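Long-range contacts in flavohemoglobin (Malassezia yamatoensis, PDB 6O0A), which probably detoxifies nitric oxide to nitrate at its heme, fed with electrons from a nicotinamide cofactor through bound FAD: residues 205-210 and 221-226; 165-171 and 262-266; 27-32 and 138-143. One frame throughout, in Å; residues are numbered along the deposited sequence. Where two conformers were deposited one is given.

Interaction 1 (205-210 and 221-226). With FAD (flavin-adenine dinucleotide), chain B.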
loop_
_atom_site.group_PDB
_atom_site.type_symbol
_atom_site.label_atom_id
_atom_site.label_comp_id
_atom_site.label_asym_id
_atom_site.label_seq_id
_atom_site.Cartn_x
_atom_site.Cartn_y
_atom_site.Cartn_z
ATOM N N GLY A 205 -4.262 10.737 1.826
ATOM C CA GLY A 205 -3.861 9.378 2.126
ATOM C C GLY A 205 -3.668 8.515 0.895
ATOM O O GLY A 205 -3.038 7.448 0.991
ATOM N N GLN A 206 -4.173 8.940 -0.256
ATOM C CA GLN A 206 -4.014 8.091 -1.428
ATOM C C GLN A 206 -2.608 8.213 -2.004
ATOM O O GLN A 206 -1.835 9.127 -1.690
ATOM C CB GLN A 206 -5.065 8.427 -2.484
ATOM C CG GLN A 206 -6.492 8.047 -2.057
ATOM C CD GLN A 206 -7.484 8.161 -3.191
ATOM O OE1 GLN A 206 -7.492 9.148 -3.923
ATOM N NE2 GLN A 206 -8.321 7.141 -3.349
ATOM N N TYR A 207 -2.279 7.253 -2.868
ATOM C CA TYR A 207 -0.977 7.148 -3.497
ATOM C C TYR A 207 -1.150 7.061 -5.004
ATOM O O TYR A 207 -2.249 6.824 -5.510
ATOM C CB TYR A 207 -0.219 5.918 -2.991
ATOM C CG TYR A 207 -0.955 4.606 -3.228
ATOM C CD1 TYR A 207 -0.851 3.930 -4.440
ATOM C CD2 TYR A 207 -1.743 4.038 -2.236
ATOM C CE1 TYR A 207 -1.512 2.724 -4.638
ATOM C CE2 TYR A 207 -2.397 2.848 -2.434
ATOM C CZ TYR A 207 -2.280 2.197 -3.640
ATOM O OH TYR A 207 -2.942 1.003 -3.815
ATOM N N ILE A 208 -0.041 7.246 -5.717
ATOM C CA ILE A 208 0.012 6.988 -7.147
ATOM C C ILE A 208 1.124 5.980 -7.384
ATOM O O ILE A 208 2.035 5.820 -6.572
ATOM C CB ILE A 208 0.238 8.275 -7.986
ATOM C CG1 ILE A 208 1.351 9.165 -7.411
ATOM C CG2 ILE A 208 -1.052 9.122 -8.053
ATOM C CD1 ILE A 208 2.775 8.681 -7.610
ATOM N N SER A 209 1.046 5.299 -8.515
ATOM C CA SER A 209 2.178 4.552 -9.040
ATOM C C SER A 209 2.871 5.413 -10.090
ATOM O O SER A 209 2.212 5.937 -10.997
ATOM C CB SER A 209 1.742 3.215 -9.659
ATOM O OG SER A 209 1.291 2.286 -8.683
ATOM N N ILE A 210 4.178 5.590 -9.939
ATOM C CA ILE A 210 4.995 6.311 -10.905
ATOM C C ILE A 210 5.927 5.305 -11.572
ATOM O O ILE A 210 6.391 4.347 -10.931
ATOM C CB ILE A 210 5.767 7.471 -10.239
ATOM C CG1 ILE A 210 6.486 8.303 -11.301
ATOM C CG2 ILE A 210 6.727 6.964 -9.179
ATOM C CD1 ILE A 210 6.853 9.684 -10.826
ATOM N N PRO A 221 6.944 0.148 -11.947
ATOM C CA PRO A 221 6.203 1.072 -11.078
ATOM C C PRO A 221 6.604 0.982 -9.610
ATOM O O PRO A 221 6.993 -0.094 -9.145
ATOM C CB PRO A 221 4.753 0.604 -11.261
ATOM C CG PRO A 221 4.908 -0.889 -11.369
ATOM C CD PRO A 221 6.208 -1.109 -12.168
ATOM N N ARG A 222 6.520 2.101 -8.885
ATOM C CA ARG A 222 6.532 2.107 -7.423
ATOM C C ARG A 222 5.448 3.071 -6.957
ATOM O O ARG A 222 5.112 4.021 -7.667
ATOM C CB ARG A 222 7.888 2.545 -6.857
ATOM C CG ARG A 222 9.099 1.693 -7.288
ATOM C CD ARG A 222 8.993 0.276 -6.745
ATOM N NE ARG A 222 10.230 -0.505 -6.910
ATOM C CZ ARG A 222 10.432 -1.439 -7.836
ATOM N NH1 ARG A 222 9.488 -1.736 -8.725
ATOM N NH2 ARG A 222 11.584 -2.095 -7.868
ATOM N N GLN A 223 4.925 2.839 -5.751
ATOM C CA GLN A 223 3.874 3.681 -5.177
ATOM C C GLN A 223 4.441 4.729 -4.230
ATOM O O GLN A 223 5.358 4.445 -3.452
ATOM C CB GLN A 223 2.836 2.846 -4.426
ATOM C CG GLN A 223 2.044 1.902 -5.332
ATOM C CD GLN A 223 2.839 0.674 -5.721
ATOM O OE1 GLN A 223 3.409 -0.001 -4.864
ATOM N NE2 GLN A 223 2.858 0.356 -7.026
ATOM N N PHE A 224 3.880 5.939 -4.295
ATOM C CA PHE A 224 4.222 6.993 -3.341
ATOM C C PHE A 224 2.974 7.762 -2.940
ATOM O O PHE A 224 2.101 8.031 -3.762
ATOM C CB PHE A 224 5.284 7.941 -3.909
ATOM C CG PHE A 224 6.554 7.237 -4.275
ATOM C CD1 PHE A 224 7.478 6.892 -3.305
ATOM C CD2 PHE A 224 6.799 6.869 -5.589
ATOM C CE1 PHE A 224 8.637 6.209 -3.640
ATOM C CE2 PHE A 224 7.952 6.191 -5.933
ATOM C CZ PHE A 224 8.877 5.861 -4.957
ATOM N N THR A 225 2.906 8.117 -1.661
ATOM C CA THR A 225 1.779 8.862 -1.118
ATOM C C THR A 225 1.745 10.293 -1.646
ATOM O O THR A 225 2.765 10.991 -1.674
ATOM C CB THR A 225 1.891 8.867 0.408
ATOM O OG1 THR A 225 1.907 7.512 0.873
ATOM C CG2 THR A 225 0.699 9.606 1.036
ATOM N N LEU A 226 0.558 10.737 -2.056
ATOM C CA LEU A 226 0.389 12.102 -2.532
ATOM C C LEU A 226 0.512 13.106 -1.392
ATOM O O LEU A 226 -0.013 12.897 -0.294
ATOM C CB LEU A 226 -0.969 12.257 -3.207
ATOM C CG LEU A 226 -1.005 11.520 -4.544
ATOM C CD1 LEU A 226 -2.421 11.595 -5.131
ATOM C CD2 LEU A 226 0.020 12.150 -5.493
HETATM P PA FAD B . 12.886 -2.110 -4.391
HETATM O O1A FAD B . 13.647 -2.332 -5.644
HETATM O O2A FAD B . 11.400 -2.321 -4.487
HETATM O O5B FAD B . 13.471 -3.042 -3.234
HETATM C C5B FAD B . 12.772 -3.157 -1.980
HETATM C C4B FAD B . 13.551 -4.156 -1.161
HETATM O O4B FAD B . 13.606 -5.410 -1.878
HETATM C C3B FAD B . 15.005 -3.793 -0.917
HETATM O O3B FAD B . 15.166 -2.931 0.207
HETATM C C2B FAD B . 15.634 -5.165 -0.655
HETATM O O2B FAD B . 15.451 -5.579 0.695
HETATM C C1B FAD B . 14.826 -6.075 -1.590
HETATM N N9A FAD B . 15.503 -6.371 -2.849
HETATM C C8A FAD B . 15.705 -5.508 -3.891
HETATM N N7A FAD B . 16.406 -6.015 -4.876
HETATM C C5A FAD B . 16.688 -7.302 -4.448
HETATM C C6A FAD B . 17.461 -8.335 -5.008
HETATM N N6A FAD B . 18.091 -8.235 -6.185
HETATM N N1A FAD B . 17.584 -9.482 -4.302
HETATM C C2A FAD B . 16.963 -9.581 -3.122
HETATM N N3A FAD B . 16.216 -8.670 -2.488
HETATM C C4A FAD B . 16.125 -7.544 -3.205
HETATM N N1 FAD B . 8.208 5.352 -0.260
HETATM C C2 FAD B . 8.620 6.640 -0.058
HETATM O O2 FAD B . 9.820 6.946 -0.038
HETATM N N3 FAD B . 7.667 7.639 0.130
HETATM C C4 FAD B . 6.296 7.460 0.125
HETATM O O4 FAD B . 5.538 8.419 0.277
HETATM C C4X FAD B . 5.874 6.097 -0.092
HETATM N N5 FAD B . 4.592 5.842 -0.110
HETATM C C5X FAD B . 4.190 4.527 -0.321
HETATM C C6 FAD B . 2.825 4.234 -0.328
HETATM C C7 FAD B . 2.370 2.937 -0.547
HETATM C C7M FAD B . 0.890 2.646 -0.510
HETATM C C8 FAD B . 3.299 1.909 -0.784
HETATM C C8M FAD B . 2.846 0.501 -1.063
HETATM C C9 FAD B . 4.659 2.196 -0.765
HETATM C C9A FAD B . 5.114 3.489 -0.523
HETATM N N10 FAD B . 6.490 3.806 -0.491
HETATM C C10 FAD B . 6.903 5.104 -0.274
HETATM C "C1'" FAD B . 7.504 2.779 -0.779
HETATM C "C2'" FAD B . 7.839 2.692 -2.265
HETATM O "O2'" FAD B . 6.680 2.284 -2.991
HETATM C "C3'" FAD B . 8.994 1.726 -2.545
HETATM O "O3'" FAD B . 8.701 0.461 -1.954
HETATM C "C4'" FAD B . 10.340 2.217 -2.014
HETATM O "O4'" FAD B . 10.557 3.550 -2.484
HETATM C "C5'" FAD B . 11.491 1.315 -2.410
HETATM O "O5'" FAD B . 11.562 1.262 -3.854
HETATM P P FAD B . 12.924 0.749 -4.508
HETATM O O1P FAD B . 14.104 1.626 -4.272
HETATM O O2P FAD B . 12.644 0.553 -5.973
HETATM O O3P FAD B . 13.202 -0.661 -3.820
HETATM O O HOH W 1 -2.239 11.400 0.093
HETATM O O HOH W 2 -0.512 6.205 0.625
#

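Interaction 2 (165-171 and 262-266)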
loop_
_atom_site.group_PDB
_atom_site.type_symbol
_atom_site.label_atom_id
_atom_site.label_comp_id
_atom_site.label_asym_id
_atom_site.label_seq_id
_atom_site.Cartn_x
_atom_site.Cartn_y
_atom_site.Cartn_z
ATOM N N GLN A 165 -12.879 7.367 -12.102
ATOM C CA GLN A 165 -11.798 8.202 -12.603
ATOM C C GLN A 165 -12.302 9.268 -13.575
ATOM O O GLN A 165 -13.329 9.117 -14.245
ATOM C CB GLN A 165 -10.744 7.354 -13.310
ATOM C CG GLN A 165 -10.183 6.279 -12.420
ATOM C CD GLN A 165 -9.702 6.854 -11.117
ATOM O OE1 GLN A 165 -8.868 7.761 -11.097
ATOM N NE2 GLN A 165 -10.244 6.354 -10.015
ATOM N N ALA A 166 -11.516 10.337 -13.677
ATOM C CA ALA A 166 -11.780 11.447 -14.582
ATOM C C ALA A 166 -11.268 11.192 -15.991
ATOM O O ALA A 166 -11.387 12.073 -16.848
ATOM C CB ALA A 166 -11.139 12.728 -14.027
ATOM N N ASN A 167 -10.700 10.016 -16.248
ATOM C CA ASN A 167 -10.117 9.701 -17.540
ATOM C C ASN A 167 -10.320 8.214 -17.791
ATOM O O ASN A 167 -10.815 7.484 -16.930
ATOM C CB ASN A 167 -8.636 10.064 -17.580
ATOM C CG ASN A 167 -7.854 9.360 -16.498
ATOM O OD1 ASN A 167 -7.811 8.126 -16.463
ATOM N ND2 ASN A 167 -7.234 10.131 -15.602
ATOM N N ASN A 168 -9.928 7.767 -18.987
ATOM C CA ASN A 168 -10.111 6.379 -19.390
ATOM C C ASN A 168 -8.775 5.675 -19.617
ATOM O O ASN A 168 -8.692 4.738 -20.414
ATOM C CB ASN A 168 -10.971 6.300 -20.651
ATOM C CG ASN A 168 -10.305 6.943 -21.847
ATOM O OD1 ASN A 168 -9.326 7.679 -21.711
ATOM N ND2 ASN A 168 -10.827 6.657 -23.041
ATOM N N ILE A 169 -7.716 6.121 -18.943
ATOM C CA ILE A 169 -6.401 5.518 -19.091
ATOM C C ILE A 169 -5.998 4.912 -17.753
ATOM O O ILE A 169 -6.695 5.067 -16.752
ATOM C CB ILE A 169 -5.351 6.521 -19.616
ATOM C CG1 ILE A 169 -5.353 7.842 -18.841
ATOM C CG2 ILE A 169 -5.643 6.805 -21.099
ATOM C CD1 ILE A 169 -4.741 7.812 -17.429
ATOM N N VAL A 170 -4.870 4.199 -17.743
ATOM C CA VAL A 170 -4.321 3.700 -16.486
ATOM C C VAL A 170 -3.077 4.458 -16.044
ATOM O O VAL A 170 -2.745 4.416 -14.850
ATOM C CB VAL A 170 -4.046 2.181 -16.520
ATOM C CG1 VAL A 170 -5.369 1.417 -16.680
ATOM C CG2 VAL A 170 -3.078 1.815 -17.618
ATOM N N ARG A 171 -2.385 5.143 -16.952
ATOM C CA ARG A 171 -1.321 6.059 -16.572
ATOM C C ARG A 171 -1.158 7.092 -17.677
ATOM O O ARG A 171 -1.537 6.859 -18.833
ATOM C CB ARG A 171 -0.005 5.322 -16.299
ATOM C CG ARG A 171 0.428 4.361 -17.388
ATOM C CD ARG A 171 1.630 3.567 -16.900
ATOM N NE ARG A 171 2.087 2.567 -17.854
ATOM C CZ ARG A 171 1.710 1.291 -17.829
ATOM N NH1 ARG A 171 2.185 0.444 -18.726
ATOM N NH2 ARG A 171 0.859 0.865 -16.905
ATOM N N SER A 262 0.181 6.941 -12.582
ATOM C CA SER A 262 -1.126 6.305 -12.584
ATOM C C SER A 262 -2.190 7.257 -12.038
ATOM O O SER A 262 -1.911 8.376 -11.594
ATOM C CB SER A 262 -1.107 5.039 -11.733
ATOM O OG SER A 262 -1.097 5.385 -10.343
ATOM N N ASN A 263 -3.423 6.775 -12.051
ATOM C CA ASN A 263 -4.491 7.436 -11.336
ATOM C C ASN A 263 -4.330 7.180 -9.839
ATOM O O ASN A 263 -3.663 6.228 -9.432
ATOM C CB ASN A 263 -5.831 6.937 -11.871
ATOM C CG ASN A 263 -6.117 7.472 -13.270
ATOM O OD1 ASN A 263 -5.660 8.569 -13.626
ATOM N ND2 ASN A 263 -6.864 6.715 -14.063
ATOM N N PRO A 264 -4.899 8.046 -8.997
ATOM C CA PRO A 264 -4.694 7.915 -7.551
ATOM C C PRO A 264 -5.656 6.907 -6.933
ATOM O O PRO A 264 -6.829 6.825 -7.310
ATOM C CB PRO A 264 -4.977 9.331 -7.037
ATOM C CG PRO A 264 -6.069 9.824 -7.965
ATOM C CD PRO A 264 -5.732 9.219 -9.333
ATOM N N TYR A 265 -5.145 6.142 -5.964
ATOM C CA TYR A 265 -5.914 5.080 -5.329
ATOM C C TYR A 265 -5.462 4.927 -3.880
ATOM O O TYR A 265 -4.498 5.550 -3.434
ATOM C CB TYR A 265 -5.774 3.756 -6.110
ATOM C CG TYR A 265 -6.500 3.783 -7.439
ATOM C CD1 TYR A 265 -7.888 3.770 -7.490
ATOM C CD2 TYR A 265 -5.798 3.835 -8.641
ATOM C CE1 TYR A 265 -8.569 3.813 -8.695
ATOM C CE2 TYR A 265 -6.470 3.871 -9.860
ATOM C CZ TYR A 265 -7.858 3.863 -9.877
ATOM O OH TYR A 265 -8.543 3.900 -11.068
ATOM N N GLY A 266 -6.174 4.077 -3.150
ATOM C CA GLY A 266 -5.786 3.732 -1.802
ATOM C C GLY A 266 -6.982 3.891 -0.900
ATOM O O GLY A 266 -7.778 4.813 -1.092
HETATM O O HOH W 3 -9.520 7.315 -7.275
HETATM O O HOH W 4 -4.405 3.657 -12.804
#

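Interaction 3 (27-32 and 138-143)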
loop_
_atom_site.group_PDB
_atom_site.type_symbol
_atom_site.label_atom_id
_atom_site.label_comp_id
_atom_site.label_asym_id
_atom_site.label_seq_id
_atom_site.Cartn_x
_atom_site.Cartn_y
_atom_site.Cartn_z
ATOM N N VAL A 27 -12.984 -30.367 0.806
ATOM C CA VAL A 27 -11.706 -30.506 0.119
ATOM C C VAL A 27 -10.763 -29.380 0.517
ATOM O O VAL A 27 -9.579 -29.612 0.788
ATOM C CB VAL A 27 -11.914 -30.553 -1.404
ATOM C CG1 VAL A 27 -10.566 -30.712 -2.118
ATOM C CG2 VAL A 27 -12.874 -31.685 -1.769
ATOM N N ILE A 28 -11.269 -28.139 0.531
ATOM C CA ILE A 28 -10.457 -27.007 0.964
ATOM C C ILE A 28 -10.033 -27.203 2.409
ATOM O O ILE A 28 -8.869 -26.990 2.769
ATOM C CB ILE A 28 -11.225 -25.683 0.785
ATOM C CG1 ILE A 28 -11.574 -25.449 -0.686
ATOM C CG2 ILE A 28 -10.398 -24.514 1.307
ATOM C CD1 ILE A 28 -10.358 -25.525 -1.607
ATOM N N GLN A 29 -10.981 -27.618 3.254
ATOM C CA GLN A 29 -10.687 -27.876 4.663
ATOM C C GLN A 29 -9.546 -28.877 4.817
ATOM O O GLN A 29 -8.612 -28.656 5.598
ATOM C CB GLN A 29 -11.949 -28.386 5.367
ATOM C CG GLN A 29 -11.738 -28.773 6.816
ATOM C CD GLN A 29 -11.520 -27.567 7.700
ATOM O OE1 GLN A 29 -12.208 -26.555 7.566
ATOM N NE2 GLN A 29 -10.554 -27.662 8.609
ATOM N N ALA A 30 -9.605 -29.985 4.076
ATOM C CA ALA A 30 -8.627 -31.056 4.246
ATOM C C ALA A 30 -7.270 -30.727 3.632
ATOM O O ALA A 30 -6.247 -31.204 4.130
ATOM C CB ALA A 30 -9.158 -32.356 3.647
ATOM N N THR A 31 -7.230 -29.934 2.565
ATOM C CA THR A 31 -5.986 -29.672 1.849
ATOM C C THR A 31 -5.377 -28.315 2.168
ATOM O O THR A 31 -4.281 -28.017 1.682
ATOM C CB THR A 31 -6.213 -29.783 0.334
ATOM O OG1 THR A 31 -7.157 -28.783 -0.068
ATOM C CG2 THR A 31 -6.747 -31.162 -0.024
ATOM N N LEU A 32 -6.052 -27.483 2.962
ATOM C CA LEU A 32 -5.499 -26.172 3.291
ATOM C C LEU A 32 -4.098 -26.249 3.886
ATOM O O LEU A 32 -3.241 -25.447 3.475
ATOM C CB LEU A 32 -6.444 -25.423 4.242
ATOM C CG LEU A 32 -6.963 -24.058 3.778
ATOM C CD1 LEU A 32 -7.978 -23.515 4.775
ATOM C CD2 LEU A 32 -5.833 -23.054 3.566
ATOM N N ASP A 138 -10.407 -33.592 -7.776
ATOM C CA ASP A 138 -11.144 -33.017 -6.656
ATOM C C ASP A 138 -10.418 -31.807 -6.078
ATOM O O ASP A 138 -11.041 -30.770 -5.804
ATOM C CB ASP A 138 -11.400 -34.078 -5.573
ATOM C CG ASP A 138 -10.137 -34.862 -5.158
ATOM O OD1 ASP A 138 -9.019 -34.606 -5.663
ATOM O OD2 ASP A 138 -10.282 -35.760 -4.299
ATOM N N ILE A 139 -9.098 -31.902 -5.922
ATOM C CA ILE A 139 -8.330 -30.802 -5.334
ATOM C C ILE A 139 -8.275 -29.617 -6.289
ATOM O O ILE A 139 -8.472 -28.461 -5.890
ATOM C CB ILE A 139 -6.918 -31.292 -4.954
ATOM C CG1 ILE A 139 -7.006 -32.333 -3.832
ATOM C CG2 ILE A 139 -6.022 -30.124 -4.558
ATOM C CD1 ILE A 139 -5.659 -32.919 -3.430
ATOM N N VAL A 140 -7.992 -29.883 -7.564
ATOM C CA VAL A 140 -7.910 -28.800 -8.537
ATOM C C VAL A 140 -9.266 -28.120 -8.685
ATOM O O VAL A 140 -9.355 -26.889 -8.740
ATOM C CB VAL A 140 -7.385 -29.341 -9.881
ATOM C CG1 VAL A 140 -7.477 -28.269 -10.957
ATOM C CG2 VAL A 140 -5.957 -29.845 -9.714
ATOM N N GLU A 141 -10.350 -28.906 -8.691
ATOM C CA GLU A 141 -11.684 -28.319 -8.824
ATOM C C GLU A 141 -12.005 -27.392 -7.653
ATOM O O GLU A 141 -12.494 -26.272 -7.845
ATOM C CB GLU A 141 -12.736 -29.424 -8.930
ATOM C CG GLU A 141 -14.135 -28.905 -9.192
ATOM C CD GLU A 141 -15.151 -30.021 -9.195
ATOM O OE1 GLU A 141 -15.045 -30.917 -10.058
ATOM O OE2 GLU A 141 -16.037 -30.024 -8.319
ATOM N N ALA A 142 -11.737 -27.843 -6.427
ATOM C CA ALA A 142 -12.085 -27.039 -5.260
ATOM C C ALA A 142 -11.259 -25.758 -5.195
ATOM O O ALA A 142 -11.798 -24.679 -4.919
ATOM C CB ALA A 142 -11.903 -27.865 -3.987
ATOM N N TRP A 143 -9.953 -25.847 -5.458
ATOM C CA TRP A 143 -9.126 -24.645 -5.398
ATOM C C TRP A 143 -9.396 -23.710 -6.574
ATOM O O TRP A 143 -9.280 -22.485 -6.436
ATOM C CB TRP A 143 -7.647 -25.041 -5.300
ATOM C CG TRP A 143 -7.329 -25.461 -3.893
ATOM C CD1 TRP A 143 -7.292 -26.738 -3.396
ATOM C CD2 TRP A 143 -7.106 -24.588 -2.772
ATOM N NE1 TRP A 143 -7.019 -26.710 -2.039
ATOM C CE2 TRP A 143 -6.902 -25.404 -1.636
ATOM C CE3 TRP A 143 -7.047 -23.200 -2.624
ATOM C CZ2 TRP A 143 -6.642 -24.873 -0.371
ATOM C CZ3 TRP A 143 -6.782 -22.674 -1.371
ATOM C CH2 TRP A 143 -6.580 -23.511 -0.261
#

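Interaction 1 (205-210 and 221-226)
Gly205 faces Thr225 across a water that donates to Gly205 O and accepts from Thr225 OG1; a second water takes the N-H of Gly205 and bridges Gln206 O to Leu226 O. Gln206 O also receives Leu226 N in a nearly straight bond (2.9 Å, 169°). Antiparallel pairing then runs from Tyr207 with Thr225 to Ile210 with Arg222. The Tyr207 ring lies alongside Gln223, its CD1 3.6 Å from Gln223 CG, and the flavin methyl C7M sits over one face, 3.4 Å from Tyr207 CD2. Ile208 exchanges two backbone bonds with Phe224, and its CG1 meets Leu226 CD2 at 3.8 Å. Ser209 OG accepts Gln223 NE2 at 3.0 Å, exactly in the amide plane; the bend at chi2 of Gln223 (77°) folds the amide back to it, and that hydroxyl is also hydrogen-bonded to Ser108 on helix 96-108. Ile210 CG2 abuts the edge of the Phe224 ring, 3.6 Å from CE2. Arg222 to Thr225 match the Arg-x-aromatic-Ser/Thr flavin motif of ferredoxin reductase relatives. Arg222 grips both phosphates, NE to FAD O2P (2.8 Å) and NH2 to FAD O1A (3.0 Å), while its NH1 is tied to Pro221 O. Thr225 N is shared between FAD N5 and O4, which suits the oxidised flavin and would probably draw electron density toward that end of the ring, favouring its reduction.

Interaction 2 (165-171 and 262-266)
Asn263 and Asn167 come from opposite directions and pair through their amides. Along Asn263, CB lies 3.2 Å from Gln165 OE1, an oxygen that is also hydrogen-bonded to Thr200. CG continues past the same oxygen, for the Gln165 and Asn263 side chains slide by each other in opposite directions. At the tip the two polar atoms part. OD1 accepts Asn167 ND2 at 3.0 Å in a bond that is nearly straight (169°), though the donor is tilted from the carbonyl plane. ND2 donates a hydrogen bond to Asn167 OD1 at 2.9 Å, this time in the carbonyl plane and on a lone pair. Both amides thus act as donor and acceptor toward each other, with their planes turned 30° apart. Asn167 CG stands between its backbone N and carbonyl carbon (chi1 58°), which lets the same OD1 take the backbone N of Ile169 as well; ND2 of Asn167 has a second acceptor in Ala198 O. Two donors on the oxygen should hold this amide in one rotation.

Beside the pair, Gln165 bends at chi2 and comes up against the hydroxyl end of Tyr265 from the opposite direction, amide and ring oblique to each other, its CG 3.2 Å from Tyr265 OH. Gln165 NE2 lies close to that hydroxyl too, but at a poor angle; it bonds instead to Leu161 O and to a water that donates to Pro264 O. Beyond, Ser262 CA rests against Val170 O at 3.4 Å. The loop turning at Asn167 is an Asx turn, and it sits where the last globin helix, 137-163, hands over to the antiparallel flavin-binding barrel, so that the amide pair fastens the interdomain linker to the end of strand 258-262.

Interaction 3 (27-32 and 138-143)
Helices 27-32 and 138-143 cross steeply, their N-to-C directions 107° apart and their axes 9.7 Å apart at the closest, with Val27 and Ala142 the nearest residues along the backbone. At that approach Val27 CG1 lies 3.7 Å from Ala142 CB, carried across the gap because it stands opposite the backbone N (chi1 -179°). The same methyl also touches Asp138 O.

Trp143 does most of the remaining work. Ile28 CD1 sits over the five-membered ring, 3.4 Å from its centroid and only 9° off the ring normal, a clear CH-pi contact; the same methyl also touches Ala142 CB. At the edge of the indole, Trp143 NE1 donates to Thr31 OG1 at 2.9 Å, with the oxygen close to the ring plane. That hydroxyl in turn donates to Val27 O at 2.7 Å, one turn back in its own helix. It is thus gripped as acceptor and donor, which, with Ile28 over the face, should limit rotation of the indole. Val27 O takes Thr31 N as well, the two donors arriving from opposite faces of its carbonyl plane. Thr31 CG2 faces Ile139 CD1 at 4.0 Å.

Within the globin domain the two helices probably correspond to the classical A and H helices. Helix 75-89 backs the contact, Leu88 touching Ile28 and Ala84 touching Trp143, while Lys23 forms a salt bridge with Glu141.

From the N terminus, interaction 3 closes first: its loop runs through most of the globin domain and brings the first long helix, 25-53, onto the last, 137-163. That last helix leads into residues 165-171, where interaction 2 opens a loop that ends at 262-266. Interaction 1, a local hairpin, lies wholly within this loop, while interaction 3 precedes both in series. Interactions 1 and 2 touch, as Ser209 and Tyr207 meet Ser262 and Tyr265 through probable backbone hydrogen bonds, making one continuous patch of the flavin-binding barrel and its linker. Interaction 3 stands apart, centres about 37 Å from either, on the far part of the globin domain.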